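Local coordinates for variant surface glycoprotein MITat 1.13 (PDB 6Z8H), which probably forms part of the dense surface coat of the African trypanosome and, by antigenic switching among many such proteins, helps the parasite evade the host immune response, at residues S63-K68 with K339-I344; D46-K51 with K269-A274; A324-S327 with R331-S334; A91-D96 with N293-L298. All blocks are in the same frame, centred on the assembly; numbering follows the deposited sequence.

Overall arrangement
Contacts 1, 3 and 4 gather at one end of the elongated chain, with contact 2 nearer the middle. Contacts 1 and 2 both use helix 34-75, their centres about 31 Å apart, while contact 4 uses helix 78-129, the next helix and its partner in the long hairpin. Contacts 1 and 4 have centres about 15 Å apart and touch where Tyr66 and Leu95 pack; contact 3, about 17 Å between centres from each, reaches contact 4 through Ile325 and Phe296. Along the chain, contacts 3 and 4 lie within the loop closed by contact 1, whereas contacts 1 and 2 cross. Later helices are thus fastened to the N-terminal hairpin at both levels.

Contact 1 (S63-K68 with K339-I344); sequences SEAYSK and KTWKDI
Ala65 and Lys68 on helix 34-75 face Trp341 and Ile344 on the short helix 336-345, with the two local axes 11.8 Å apart at closest and their N-to-C directions 68° from parallel. The backbones come nearest at Lys68 and Ile344, whose CA atoms are 7.4 Å apart; at Ala65 and Trp341 the separation is wider, and the indole bridges it. Trp341 drives its six-membered ring edge-first at the long helix. Its CH2 atom lies 3.4 Å from the carbonyl O of Ala65, which sits near the ring plane, and 3.8 Å from the CB of that alanine. The adjacent ring corner, CZ3, meets Lys68 CB at 3.8 Å, also near the plane, so the edge lies against two residues about one turn apart on the helix. The lysine chain then runs past the ring, its CD still 4.0 Å from CZ3, and bends at chi3 (-126°) to bring NZ within long ion-pair distance of Glu64. Ile344 does two jobs. With CG2 anti to the backbone N, that methyl approaches Lys68 O at 3.9 Å, while CD1 on the other branch sits over the centre of the Trp341 ring, covering one face and probably limiting its tilt. Tyr336 adds an edge-to-face partner, and Leu69 and Ile284 extend the apolar surroundings. This is steeply inclined helix-on-helix packing led by one aromatic ring, joining the short helix 336-345 to the long helical hairpin characteristic of the VSG N-terminal domain.

Contact 2 (D46-K51 with K269-A274); sequences DLYTSK and KAIRSA
Tyr48 reaches from helix 34-75 to Ile271 and Arg272 near the C-terminal end of helix 260-273, and the contact is easiest to follow along that second helix. Lys269 comes first and serves its own helix. Its CA lies 3.5 Å from the guanidinium plane of Arg272, over one face, displaced toward its rim, and its carbonyl O accepts both Ser273 N and Ser273 OG. At Ile271 the apolar half of the contact begins. Its CG2 stands 3.7 Å from Tyr48 CD2, approaching the ring obliquely, and the other branch brings CD1 to 3.8 Å from the same CD2. Both branches therefore press on one flank of the phenol, while Leu108 and Ala112 of helix 78-129 also touch this isoleucine. Arg272 follows with the polar half. Its CG meets the ring edge, 3.8 Å from Tyr48 CE2, and a bend at chi3 (-57°) folds the chain back so that NH1 can donate to Tyr48 OH at 2.8 Å. The bond is fairly straight, 159° at the hydrogen, and the hydroxyl lies in the guanidinium plane although ring and guanidinium are inclined by 40°. Beyond the pair, Tyr48 OH also bonds to Glu182, and Arg272 NE forms a salt bridge with Glu183. The hydroxyl of this buried tyrosine is thus held by a cationic and an anionic group, which probably polarise it and fix the ring's position while its flank stays in apolar packing.

Contact 3 (A324-S327 with R331-S334); sequences AINS and REGS
Asn326, in the last turns of helix 318-329, bonds to Glu332, the second residue of a type I' beta turn formed by residues 331-334, on the way to helix 336-345. The tight part is the carboxamide oxygen of this asparagine. With CG beside the backbone N, OD1 is carried across to Glu332 N and accepts its hydrogen at 2.8 Å in a nearly straight bond, 168° at the hydrogen. The donor stands above the carbonyl plane, 45° out of it, and so misses the lone-pair directions. Arg331 CA packs close by, 3.6 Å from the same OD1. The turn itself is shaped by the positive phi values of Glu332 and Gly333, and closed by Ser334, whose N and OG both bond to Arg331 O. The outer side is much looser. Arg331 and Glu332 are exposed, and the glutamate has a long, weak ion pair with Arg291 as a further link. The arginine chain bends at its third torsion and swings its guanidinium past the asparagine amide, with the two planes 52° apart. Asn326 ND2 and Arg331 NH1, both nitrogen donors, simply lie 3.8 Å apart at an oblique approach.

Contact 4 (A91-D96 with N293-L298); sequences AADILD and NPKFKL
Asp93, on helix 78-129, has the most surface buried here, and its carboxylate receives two side chains from the start of helix 294-304. Lys295 comes from the opposite direction with its chain extended beyond CG, and its NZ sits in the fork of the carboxylate, 3.0 Å from both Asp93 OD1 and Asp93 OD2. Each oxygen presents its syn lone pair, so this is a two-pronged salt bridge. OD2 has a second donor: Asn293 ND2 approaches at 2.9 Å along the anti lone pair, nearly straight at 168°. Amide and carboxylate lie almost in one plane, only 8° apart, although the two side chains cross at about a right angle. Asn293 is at the same time the N-cap of helix 294-304. With CG anti to the backbone N (chi1 -163°), its OD1 turns back to accept Lys295 N at 2.9 Å, a capping bond that uses one end of the amide while the other end serves the aspartate. Asp93, close to this helix N-terminus, probably also interacts favourably with the helix dipole. The lysine chain lies close to the same oxygen on its way in, CD 3.4 Å from Asp93 OD2. Beside the salt bridge runs the dimer interface: Pro369 of the second subunit packs against Ala92, Asp93 and Asp96, and Arg377 of that subunit touches Leu298.

Contact 1 (S63-K68 with K339-I344)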
loop_
_atom_site.group_PDB
_atom_site.type_symbol
_atom_site.label_atom_id
_atom_site.label_comp_id
_atom_site.label_asym_id
_atom_site.label_seq_id
_atom_site.Cartn_x
_atom_site.Cartn_y
_atom_site.Cartn_z
ATOM N N SER A 63 21.275 -7.602 -2.441
ATOM C CA SER A 63 21.510 -8.588 -1.396
ATOM C C SER A 63 22.107 -9.857 -1.974
ATOM O O SER A 63 23.075 -10.398 -1.409
ATOM C CB SER A 63 20.197 -8.943 -0.711
ATOM O OG SER A 63 19.714 -7.868 0.057
ATOM N N GLU A 64 21.586 -10.327 -3.116
ATOM C CA GLU A 64 22.136 -11.517 -3.760
ATOM C C GLU A 64 23.574 -11.281 -4.218
ATOM O O GLU A 64 24.449 -12.140 -4.037
ATOM C CB GLU A 64 21.290 -11.908 -4.968
ATOM C CG GLU A 64 21.767 -13.137 -5.703
ATOM C CD GLU A 64 20.824 -13.582 -6.801
ATOM O OE1 GLU A 64 19.716 -14.062 -6.481
ATOM O OE2 GLU A 64 21.183 -13.436 -7.992
ATOM N N ALA A 65 23.847 -10.112 -4.793
ATOM C CA ALA A 65 25.190 -9.839 -5.279
ATOM C C ALA A 65 26.182 -9.842 -4.132
ATOM O O ALA A 65 27.293 -10.369 -4.270
ATOM C CB ALA A 65 25.226 -8.498 -6.003
ATOM N N TYR A 66 25.829 -9.222 -3.009
ATOM C CA TYR A 66 26.760 -9.157 -1.889
ATOM C C TYR A 66 27.023 -10.540 -1.335
ATOM O O TYR A 66 28.154 -10.866 -0.988
ATOM C CB TYR A 66 26.203 -8.244 -0.795
ATOM C CG TYR A 66 27.134 -8.079 0.366
ATOM C CD1 TYR A 66 28.322 -7.388 0.240
ATOM C CD2 TYR A 66 26.840 -8.645 1.584
ATOM C CE1 TYR A 66 29.194 -7.259 1.304
ATOM C CE2 TYR A 66 27.679 -8.504 2.665
ATOM C CZ TYR A 66 28.873 -7.825 2.515
ATOM O OH TYR A 66 29.699 -7.713 3.606
ATOM N N SER A 67 25.988 -11.358 -1.207
ATOM C CA SER A 67 26.217 -12.719 -0.745
ATOM C C SER A 67 27.118 -13.491 -1.690
ATOM O O SER A 67 27.976 -14.255 -1.240
ATOM C CB SER A 67 24.886 -13.426 -0.544
ATOM O OG SER A 67 24.277 -12.893 0.604
ATOM N N LYS A 68 26.935 -13.258 -2.991
ATOM C CA LYS A 68 27.727 -13.894 -4.074
ATOM C C LYS A 68 29.196 -13.481 -3.922
ATOM O O LYS A 68 30.071 -14.341 -4.135
ATOM C CB LYS A 68 27.178 -13.489 -5.447
ATOM C CG LYS A 68 26.108 -14.414 -6.013
ATOM C CD LYS A 68 26.077 -14.456 -7.526
ATOM C CE LYS A 68 24.711 -14.149 -8.099
ATOM N NZ LYS A 68 24.735 -14.106 -9.580
ATOM N N LYS A 339 32.982 -10.544 -17.733
ATOM C CA LYS A 339 34.031 -11.454 -17.274
ATOM C C LYS A 339 34.053 -11.549 -15.745
ATOM O O LYS A 339 33.952 -12.648 -15.183
ATOM C CB LYS A 339 35.406 -11.030 -17.814
ATOM C CG LYS A 339 35.487 -11.026 -19.326
ATOM C CD LYS A 339 35.756 -12.413 -19.907
ATOM C CE LYS A 339 36.857 -12.343 -20.972
ATOM N NZ LYS A 339 37.023 -13.615 -21.740
ATOM N N THR A 340 34.139 -10.413 -15.044
ATOM C CA THR A 340 34.363 -10.493 -13.601
ATOM C C THR A 340 33.203 -11.196 -12.907
ATOM O O THR A 340 33.405 -12.103 -12.105
ATOM C CB THR A 340 34.566 -9.109 -12.979
ATOM O OG1 THR A 340 35.427 -8.325 -13.802
ATOM C CG2 THR A 340 35.186 -9.234 -11.594
ATOM N N TRP A 341 31.978 -10.763 -13.177
ATOM C CA TRP A 341 30.835 -11.395 -12.529
ATOM C C TRP A 341 30.580 -12.799 -13.057
ATOM O O TRP A 341 30.050 -13.647 -12.326
ATOM C CB TRP A 341 29.591 -10.505 -12.634
ATOM C CG TRP A 341 29.491 -9.598 -11.450
ATOM C CD1 TRP A 341 29.844 -8.284 -11.383
ATOM C CD2 TRP A 341 29.085 -9.971 -10.132
ATOM N NE1 TRP A 341 29.666 -7.812 -10.100
ATOM C CE2 TRP A 341 29.180 -8.826 -9.317
ATOM C CE3 TRP A 341 28.629 -11.157 -9.568
ATOM C CZ2 TRP A 341 28.846 -8.844 -7.957
ATOM C CZ3 TRP A 341 28.297 -11.169 -8.226
ATOM C CH2 TRP A 341 28.384 -10.016 -7.443
ATOM N N LYS A 342 30.963 -13.063 -14.287
ATOM C CA LYS A 342 30.877 -14.423 -14.819
ATOM C C LYS A 342 31.865 -15.286 -14.020
ATOM O O LYS A 342 31.478 -16.355 -13.652
ATOM C CB LYS A 342 31.109 -14.426 -16.331
ATOM C CG LYS A 342 29.872 -14.075 -17.139
ATOM C CD LYS A 342 28.706 -14.998 -16.835
ATOM C CE LYS A 342 27.559 -14.902 -17.814
ATOM N NZ LYS A 342 26.309 -15.494 -17.275
ATOM N N ASP A 343 33.102 -14.835 -13.803
ATOM C CA ASP A 343 34.073 -15.618 -13.054
ATOM C C ASP A 343 33.627 -15.802 -11.604
ATOM O O ASP A 343 33.852 -16.861 -11.004
ATOM C CB ASP A 343 35.439 -14.939 -13.125
ATOM C CG ASP A 343 36.044 -14.989 -14.511
ATOM O OD1 ASP A 343 35.510 -15.724 -15.374
ATOM O OD2 ASP A 343 37.045 -14.283 -14.744
ATOM N N ILE A 344 33.016 -14.769 -11.012
ATOM C CA ILE A 344 32.493 -14.897 -9.652
ATOM C C ILE A 344 31.470 -16.024 -9.583
ATOM O O ILE A 344 31.515 -16.879 -8.691
ATOM C CB ILE A 344 31.893 -13.561 -9.172
ATOM C CG1 ILE A 344 33.002 -12.544 -8.897
ATOM C CG2 ILE A 344 31.042 -13.758 -7.918
ATOM C CD1 ILE A 344 32.484 -11.130 -8.682
#

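Contact 2 (D46-K51 with K269-A274)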
loop_
_atom_site.group_PDB
_atom_site.type_symbol
_atom_site.label_atom_id
_atom_site.label_comp_id
_atom_site.label_asym_id
_atom_site.label_seq_id
_atom_site.Cartn_x
_atom_site.Cartn_y
_atom_site.Cartn_z
ATOM N N ASP A 46 1.362 6.114 -9.377
ATOM C CA ASP A 46 2.165 5.095 -10.034
ATOM C C ASP A 46 3.593 5.564 -10.303
ATOM O O ASP A 46 4.523 4.738 -10.281
ATOM C CB ASP A 46 1.507 4.653 -11.341
ATOM C CG ASP A 46 2.139 3.388 -11.908
ATOM O OD1 ASP A 46 1.891 2.293 -11.355
ATOM O OD2 ASP A 46 2.929 3.489 -12.881
ATOM N N LEU A 47 3.818 6.872 -10.483
ATOM C CA LEU A 47 5.194 7.349 -10.651
ATOM C C LEU A 47 6.049 6.976 -9.439
ATOM O O LEU A 47 7.229 6.594 -9.567
ATOM C CB LEU A 47 5.231 8.865 -10.796
ATOM C CG LEU A 47 4.414 9.477 -11.928
ATOM C CD1 LEU A 47 4.517 10.987 -11.842
ATOM C CD2 LEU A 47 4.880 8.960 -13.259
ATOM N N TYR A 48 5.483 7.138 -8.244
ATOM C CA TYR A 48 6.212 6.879 -7.012
ATOM C C TYR A 48 6.232 5.401 -6.682
ATOM O O TYR A 48 7.266 4.884 -6.245
ATOM C CB TYR A 48 5.606 7.681 -5.855
ATOM C CG TYR A 48 5.547 9.172 -6.097
ATOM C CD1 TYR A 48 4.458 9.738 -6.746
ATOM C CD2 TYR A 48 6.550 10.019 -5.657
ATOM C CE1 TYR A 48 4.385 11.082 -6.959
ATOM C CE2 TYR A 48 6.493 11.380 -5.891
ATOM C CZ TYR A 48 5.394 11.910 -6.543
ATOM O OH TYR A 48 5.284 13.274 -6.778
ATOM N N THR A 49 5.116 4.693 -6.841
ATOM C CA THR A 49 5.139 3.277 -6.473
ATOM C C THR A 49 5.943 2.443 -7.461
ATOM O O THR A 49 6.559 1.444 -7.064
ATOM C CB THR A 49 3.721 2.718 -6.342
ATOM O OG1 THR A 49 3.029 2.870 -7.591
ATOM C CG2 THR A 49 2.957 3.459 -5.260
ATOM N N SER A 50 6.016 2.864 -8.717
ATOM C CA SER A 50 6.812 2.139 -9.695
ATOM C C SER A 50 8.287 2.282 -9.378
ATOM O O SER A 50 9.031 1.301 -9.433
ATOM C CB SER A 50 6.547 2.663 -11.107
ATOM O OG SER A 50 7.008 1.728 -12.075
ATOM N N LYS A 51 8.727 3.489 -8.994
ATOM C CA LYS A 51 10.126 3.654 -8.602
ATOM C C LYS A 51 10.429 2.916 -7.301
ATOM O O LYS A 51 11.522 2.361 -7.137
ATOM C CB LYS A 51 10.447 5.134 -8.443
ATOM C CG LYS A 51 10.440 5.924 -9.759
ATOM C CD LYS A 51 11.508 5.473 -10.771
ATOM C CE LYS A 51 11.490 6.325 -12.039
ATOM N NZ LYS A 51 12.388 5.804 -13.099
ATOM N N LYS A 269 3.792 15.214 -2.317
ATOM C CA LYS A 269 4.844 16.197 -2.079
ATOM C C LYS A 269 5.764 15.747 -0.943
ATOM O O LYS A 269 6.981 15.981 -0.988
ATOM C CB LYS A 269 4.255 17.566 -1.759
ATOM C CG LYS A 269 5.308 18.625 -1.607
ATOM C CD LYS A 269 4.722 20.018 -1.561
ATOM C CE LYS A 269 5.813 21.073 -1.637
ATOM N NZ LYS A 269 5.290 22.450 -1.423
ATOM N N ALA A 270 5.212 15.081 0.078
ATOM C CA ALA A 270 6.048 14.618 1.188
ATOM C C ALA A 270 7.138 13.661 0.727
ATOM O O ALA A 270 8.243 13.646 1.291
ATOM C CB ALA A 270 5.189 13.939 2.255
ATOM N N ILE A 271 6.845 12.848 -0.286
ATOM C CA ILE A 271 7.849 11.937 -0.804
ATOM C C ILE A 271 8.962 12.736 -1.457
ATOM O O ILE A 271 10.148 12.499 -1.211
ATOM C CB ILE A 271 7.235 10.930 -1.790
ATOM C CG1 ILE A 271 6.170 10.063 -1.125
ATOM C CG2 ILE A 271 8.345 10.043 -2.393
ATOM C CD1 ILE A 271 5.412 9.204 -2.112
ATOM N N ARG A 272 8.596 13.718 -2.280
ATOM C CA ARG A 272 9.591 14.537 -2.964
ATOM C C ARG A 272 10.409 15.359 -1.974
ATOM O O ARG A 272 11.633 15.468 -2.105
ATOM C CB ARG A 272 8.891 15.446 -3.982
ATOM C CG ARG A 272 8.010 14.692 -4.962
ATOM C CD ARG A 272 7.674 15.548 -6.180
ATOM N NE ARG A 272 7.021 16.778 -5.775
ATOM C CZ ARG A 272 5.710 16.917 -5.614
ATOM N NH1 ARG A 272 4.883 15.896 -5.816
ATOM N NH2 ARG A 272 5.223 18.086 -5.228
ATOM N N SER A 273 9.764 15.901 -0.944
ATOM C CA SER A 273 10.483 16.745 0.006
ATOM C C SER A 273 11.527 15.951 0.773
ATOM O O SER A 273 12.576 16.494 1.143
ATOM C CB SER A 273 9.500 17.378 0.990
ATOM O OG SER A 273 8.688 18.326 0.327
ATOM N N ALA A 274 11.273 14.667 0.996
ATOM C CA ALA A 274 12.229 13.800 1.674
ATOM C C ALA A 274 13.314 13.271 0.742
ATOM O O ALA A 274 14.238 12.590 1.194
ATOM C CB ALA A 274 11.482 12.631 2.320
#

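Contact 3 (A324-S327 with R331-S334)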
loop_
_atom_site.group_PDB
_atom_site.type_symbol
_atom_site.label_atom_id
_atom_site.label_comp_id
_atom_site.label_asym_id
_atom_site.label_seq_id
_atom_site.Cartn_x
_atom_site.Cartn_y
_atom_site.Cartn_z
ATOM N N ALA A 324 46.048 -1.476 -12.695
ATOM C CA ALA A 324 45.521 -2.607 -11.933
ATOM C C ALA A 324 44.015 -2.784 -12.148
ATOM O O ALA A 324 43.537 -3.906 -12.353
ATOM C CB ALA A 324 45.819 -2.412 -10.448
ATOM N N ILE A 325 43.265 -1.680 -12.142
ATOM C CA ILE A 325 41.829 -1.731 -12.429
ATOM C C ILE A 325 41.588 -2.304 -13.819
ATOM O O ILE A 325 40.760 -3.202 -13.999
ATOM C CB ILE A 325 41.205 -0.334 -12.273
ATOM C CG1 ILE A 325 41.143 0.033 -10.786
ATOM C CG2 ILE A 325 39.815 -0.275 -12.902
ATOM C CD1 ILE A 325 40.820 1.486 -10.479
ATOM N N ASN A 326 42.348 -1.834 -14.816
ATOM C CA ASN A 326 42.155 -2.334 -16.173
ATOM C C ASN A 326 42.494 -3.817 -16.293
ATOM O O ASN A 326 41.812 -4.553 -17.012
ATOM C CB ASN A 326 43.007 -1.537 -17.157
ATOM C CG ASN A 326 42.575 -0.082 -17.281
ATOM O OD1 ASN A 326 41.467 0.296 -16.905
ATOM N ND2 ASN A 326 43.452 0.738 -17.866
ATOM N N SER A 327 43.543 -4.277 -15.606
ATOM C CA SER A 327 43.906 -5.693 -15.676
ATOM C C SER A 327 42.858 -6.559 -14.999
ATOM O O SER A 327 42.558 -7.672 -15.458
ATOM C CB SER A 327 45.264 -5.918 -15.005
ATOM O OG SER A 327 46.303 -5.318 -15.750
ATOM N N ARG A 331 39.444 -2.876 -19.434
ATOM C CA ARG A 331 39.781 -1.460 -19.554
ATOM C C ARG A 331 38.634 -0.605 -19.023
ATOM O O ARG A 331 37.498 -0.708 -19.497
ATOM C CB ARG A 331 40.092 -1.111 -21.015
ATOM C CG ARG A 331 40.493 0.334 -21.224
ATOM C CD ARG A 331 41.188 0.527 -22.569
ATOM N NE ARG A 331 42.399 -0.285 -22.675
ATOM C CZ ARG A 331 43.590 0.075 -22.202
ATOM N NH1 ARG A 331 43.736 1.239 -21.580
ATOM N NH2 ARG A 331 44.637 -0.730 -22.341
ATOM N N GLU A 332 38.937 0.232 -18.026
ATOM C CA GLU A 332 37.942 1.052 -17.327
ATOM C C GLU A 332 36.712 0.245 -16.887
ATOM O O GLU A 332 35.580 0.748 -16.876
ATOM C CB GLU A 332 37.550 2.279 -18.149
ATOM C CG GLU A 332 38.706 3.254 -18.383
ATOM C CD GLU A 332 38.604 4.514 -17.538
ATOM O OE1 GLU A 332 37.498 5.107 -17.490
ATOM O OE2 GLU A 332 39.626 4.910 -16.926
ATOM N N GLY A 333 36.926 -1.010 -16.494
ATOM C CA GLY A 333 35.841 -1.828 -15.991
ATOM C C GLY A 333 34.888 -2.340 -17.041
ATOM O O GLY A 333 33.779 -2.759 -16.705
ATOM N N SER A 334 35.288 -2.321 -18.314
ATOM C CA SER A 334 34.404 -2.725 -19.400
ATOM C C SER A 334 34.056 -4.206 -19.358
ATOM O O SER A 334 33.082 -4.618 -19.995
ATOM C CB SER A 334 35.076 -2.406 -20.738
ATOM O OG SER A 334 36.337 -3.032 -20.828
#

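Contact 4 (A91-D96 with N293-L298)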
loop_
_atom_site.group_PDB
_atom_site.type_symbol
_atom_site.label_atom_id
_atom_site.label_comp_id
_atom_site.label_asym_id
_atom_site.label_seq_id
_atom_site.Cartn_x
_atom_site.Cartn_y
_atom_site.Cartn_z
ATOM N N ALA A 91 30.535 -2.729 -2.096
ATOM C CA ALA A 91 29.234 -3.398 -2.196
ATOM C C ALA A 91 28.449 -3.301 -0.890
ATOM O O ALA A 91 27.226 -3.115 -0.905
ATOM C CB ALA A 91 29.415 -4.841 -2.666
ATOM N N ALA A 92 29.098 -3.461 0.252
ATOM C CA ALA A 92 28.394 -3.281 1.522
ATOM C C ALA A 92 27.845 -1.858 1.662
ATOM O O ALA A 92 26.758 -1.659 2.213
ATOM C CB ALA A 92 29.337 -3.647 2.676
ATOM N N ASP A 93 28.616 -0.867 1.217
ATOM C CA ASP A 93 28.157 0.518 1.216
ATOM C C ASP A 93 26.910 0.662 0.350
ATOM O O ASP A 93 25.907 1.249 0.778
ATOM C CB ASP A 93 29.266 1.424 0.693
ATOM C CG ASP A 93 30.278 1.761 1.735
ATOM O OD1 ASP A 93 29.973 1.606 2.931
ATOM O OD2 ASP A 93 31.379 2.205 1.342
ATOM N N ILE A 94 26.957 0.131 -0.875
ATOM C CA ILE A 94 25.811 0.227 -1.778
ATOM C C ILE A 94 24.573 -0.417 -1.164
ATOM O O ILE A 94 23.477 0.156 -1.170
ATOM C CB ILE A 94 26.164 -0.388 -3.142
ATOM C CG1 ILE A 94 27.205 0.490 -3.861
ATOM C CG2 ILE A 94 24.869 -0.485 -3.990
ATOM C CD1 ILE A 94 27.903 -0.217 -5.009
ATOM N N LEU A 95 24.732 -1.610 -0.599
ATOM C CA LEU A 95 23.582 -2.336 -0.075
ATOM C C LEU A 95 23.013 -1.625 1.140
ATOM O O LEU A 95 21.793 -1.538 1.306
ATOM C CB LEU A 95 24.018 -3.760 0.279
ATOM C CG LEU A 95 22.994 -4.707 0.873
ATOM C CD1 LEU A 95 21.740 -4.714 0.022
ATOM C CD2 LEU A 95 23.596 -6.105 1.046
ATOM N N ASP A 96 23.866 -1.152 2.038
ATOM C CA ASP A 96 23.377 -0.479 3.234
ATOM C C ASP A 96 22.609 0.791 2.869
ATOM O O ASP A 96 21.539 1.061 3.424
ATOM C CB ASP A 96 24.534 -0.193 4.197
ATOM C CG ASP A 96 24.049 0.127 5.591
ATOM O OD1 ASP A 96 23.491 -0.776 6.252
ATOM O OD2 ASP A 96 24.259 1.256 6.055
ATOM N N ASN A 293 34.007 4.455 -5.201
ATOM C CA ASN A 293 34.127 4.306 -3.767
ATOM C C ASN A 293 35.591 4.325 -3.348
ATOM O O ASN A 293 36.400 3.549 -3.879
ATOM C CB ASN A 293 33.456 3.024 -3.305
ATOM C CG ASN A 293 33.203 3.026 -1.823
ATOM O OD1 ASN A 293 34.102 3.286 -1.014
ATOM N ND2 ASN A 293 31.996 2.714 -1.453
ATOM N N PRO A 294 35.977 5.218 -2.433
ATOM C CA PRO A 294 37.362 5.207 -1.938
ATOM C C PRO A 294 37.827 3.847 -1.449
ATOM O O PRO A 294 38.998 3.497 -1.633
ATOM C CB PRO A 294 37.338 6.246 -0.804
ATOM C CG PRO A 294 36.195 7.125 -1.124
ATOM C CD PRO A 294 35.160 6.246 -1.762
ATOM N N LYS A 295 36.943 3.065 -0.825
ATOM C CA LYS A 295 37.322 1.744 -0.333
ATOM C C LYS A 295 37.708 0.824 -1.481
ATOM O O LYS A 295 38.600 -0.015 -1.329
ATOM C CB LYS A 295 36.171 1.148 0.486
ATOM C CG LYS A 295 35.852 1.939 1.730
ATOM C CD LYS A 295 34.552 1.458 2.379
ATOM C CE LYS A 295 34.172 2.300 3.609
ATOM N NZ LYS A 295 32.735 2.097 4.027
ATOM N N PHE A 296 37.099 1.010 -2.657
ATOM C CA PHE A 296 37.474 0.214 -3.824
ATOM C C PHE A 296 38.870 0.593 -4.295
ATOM O O PHE A 296 39.736 -0.271 -4.496
ATOM C CB PHE A 296 36.447 0.456 -4.941
ATOM C CG PHE A 296 36.886 -0.025 -6.283
ATOM C CD1 PHE A 296 36.799 -1.365 -6.606
ATOM C CD2 PHE A 296 37.358 0.871 -7.235
ATOM C CE1 PHE A 296 37.196 -1.819 -7.851
ATOM C CE2 PHE A 296 37.775 0.424 -8.477
ATOM C CZ PHE A 296 37.692 -0.904 -8.793
ATOM N N LYS A 297 39.118 1.884 -4.466
ATOM C CA LYS A 297 40.444 2.291 -4.913
ATOM C C LYS A 297 41.507 1.866 -3.912
ATOM O O LYS A 297 42.599 1.438 -4.300
ATOM C CB LYS A 297 40.473 3.796 -5.115
ATOM C CG LYS A 297 39.429 4.303 -6.100
ATOM C CD LYS A 297 39.419 5.811 -6.151
ATOM C CE LYS A 297 38.079 6.368 -6.557
ATOM N NZ LYS A 297 37.973 7.812 -6.202
ATOM N N LEU A 298 41.228 2.013 -2.618
ATOM C CA LEU A 298 42.203 1.593 -1.613
ATOM C C LEU A 298 42.474 0.090 -1.649
ATOM O O LEU A 298 43.624 -0.333 -1.516
ATOM C CB LEU A 298 41.777 2.037 -0.221
ATOM C CG LEU A 298 42.644 1.591 0.948
ATOM C CD1 LEU A 298 44.054 2.143 0.752
ATOM C CD2 LEU A 298 42.025 2.074 2.237
#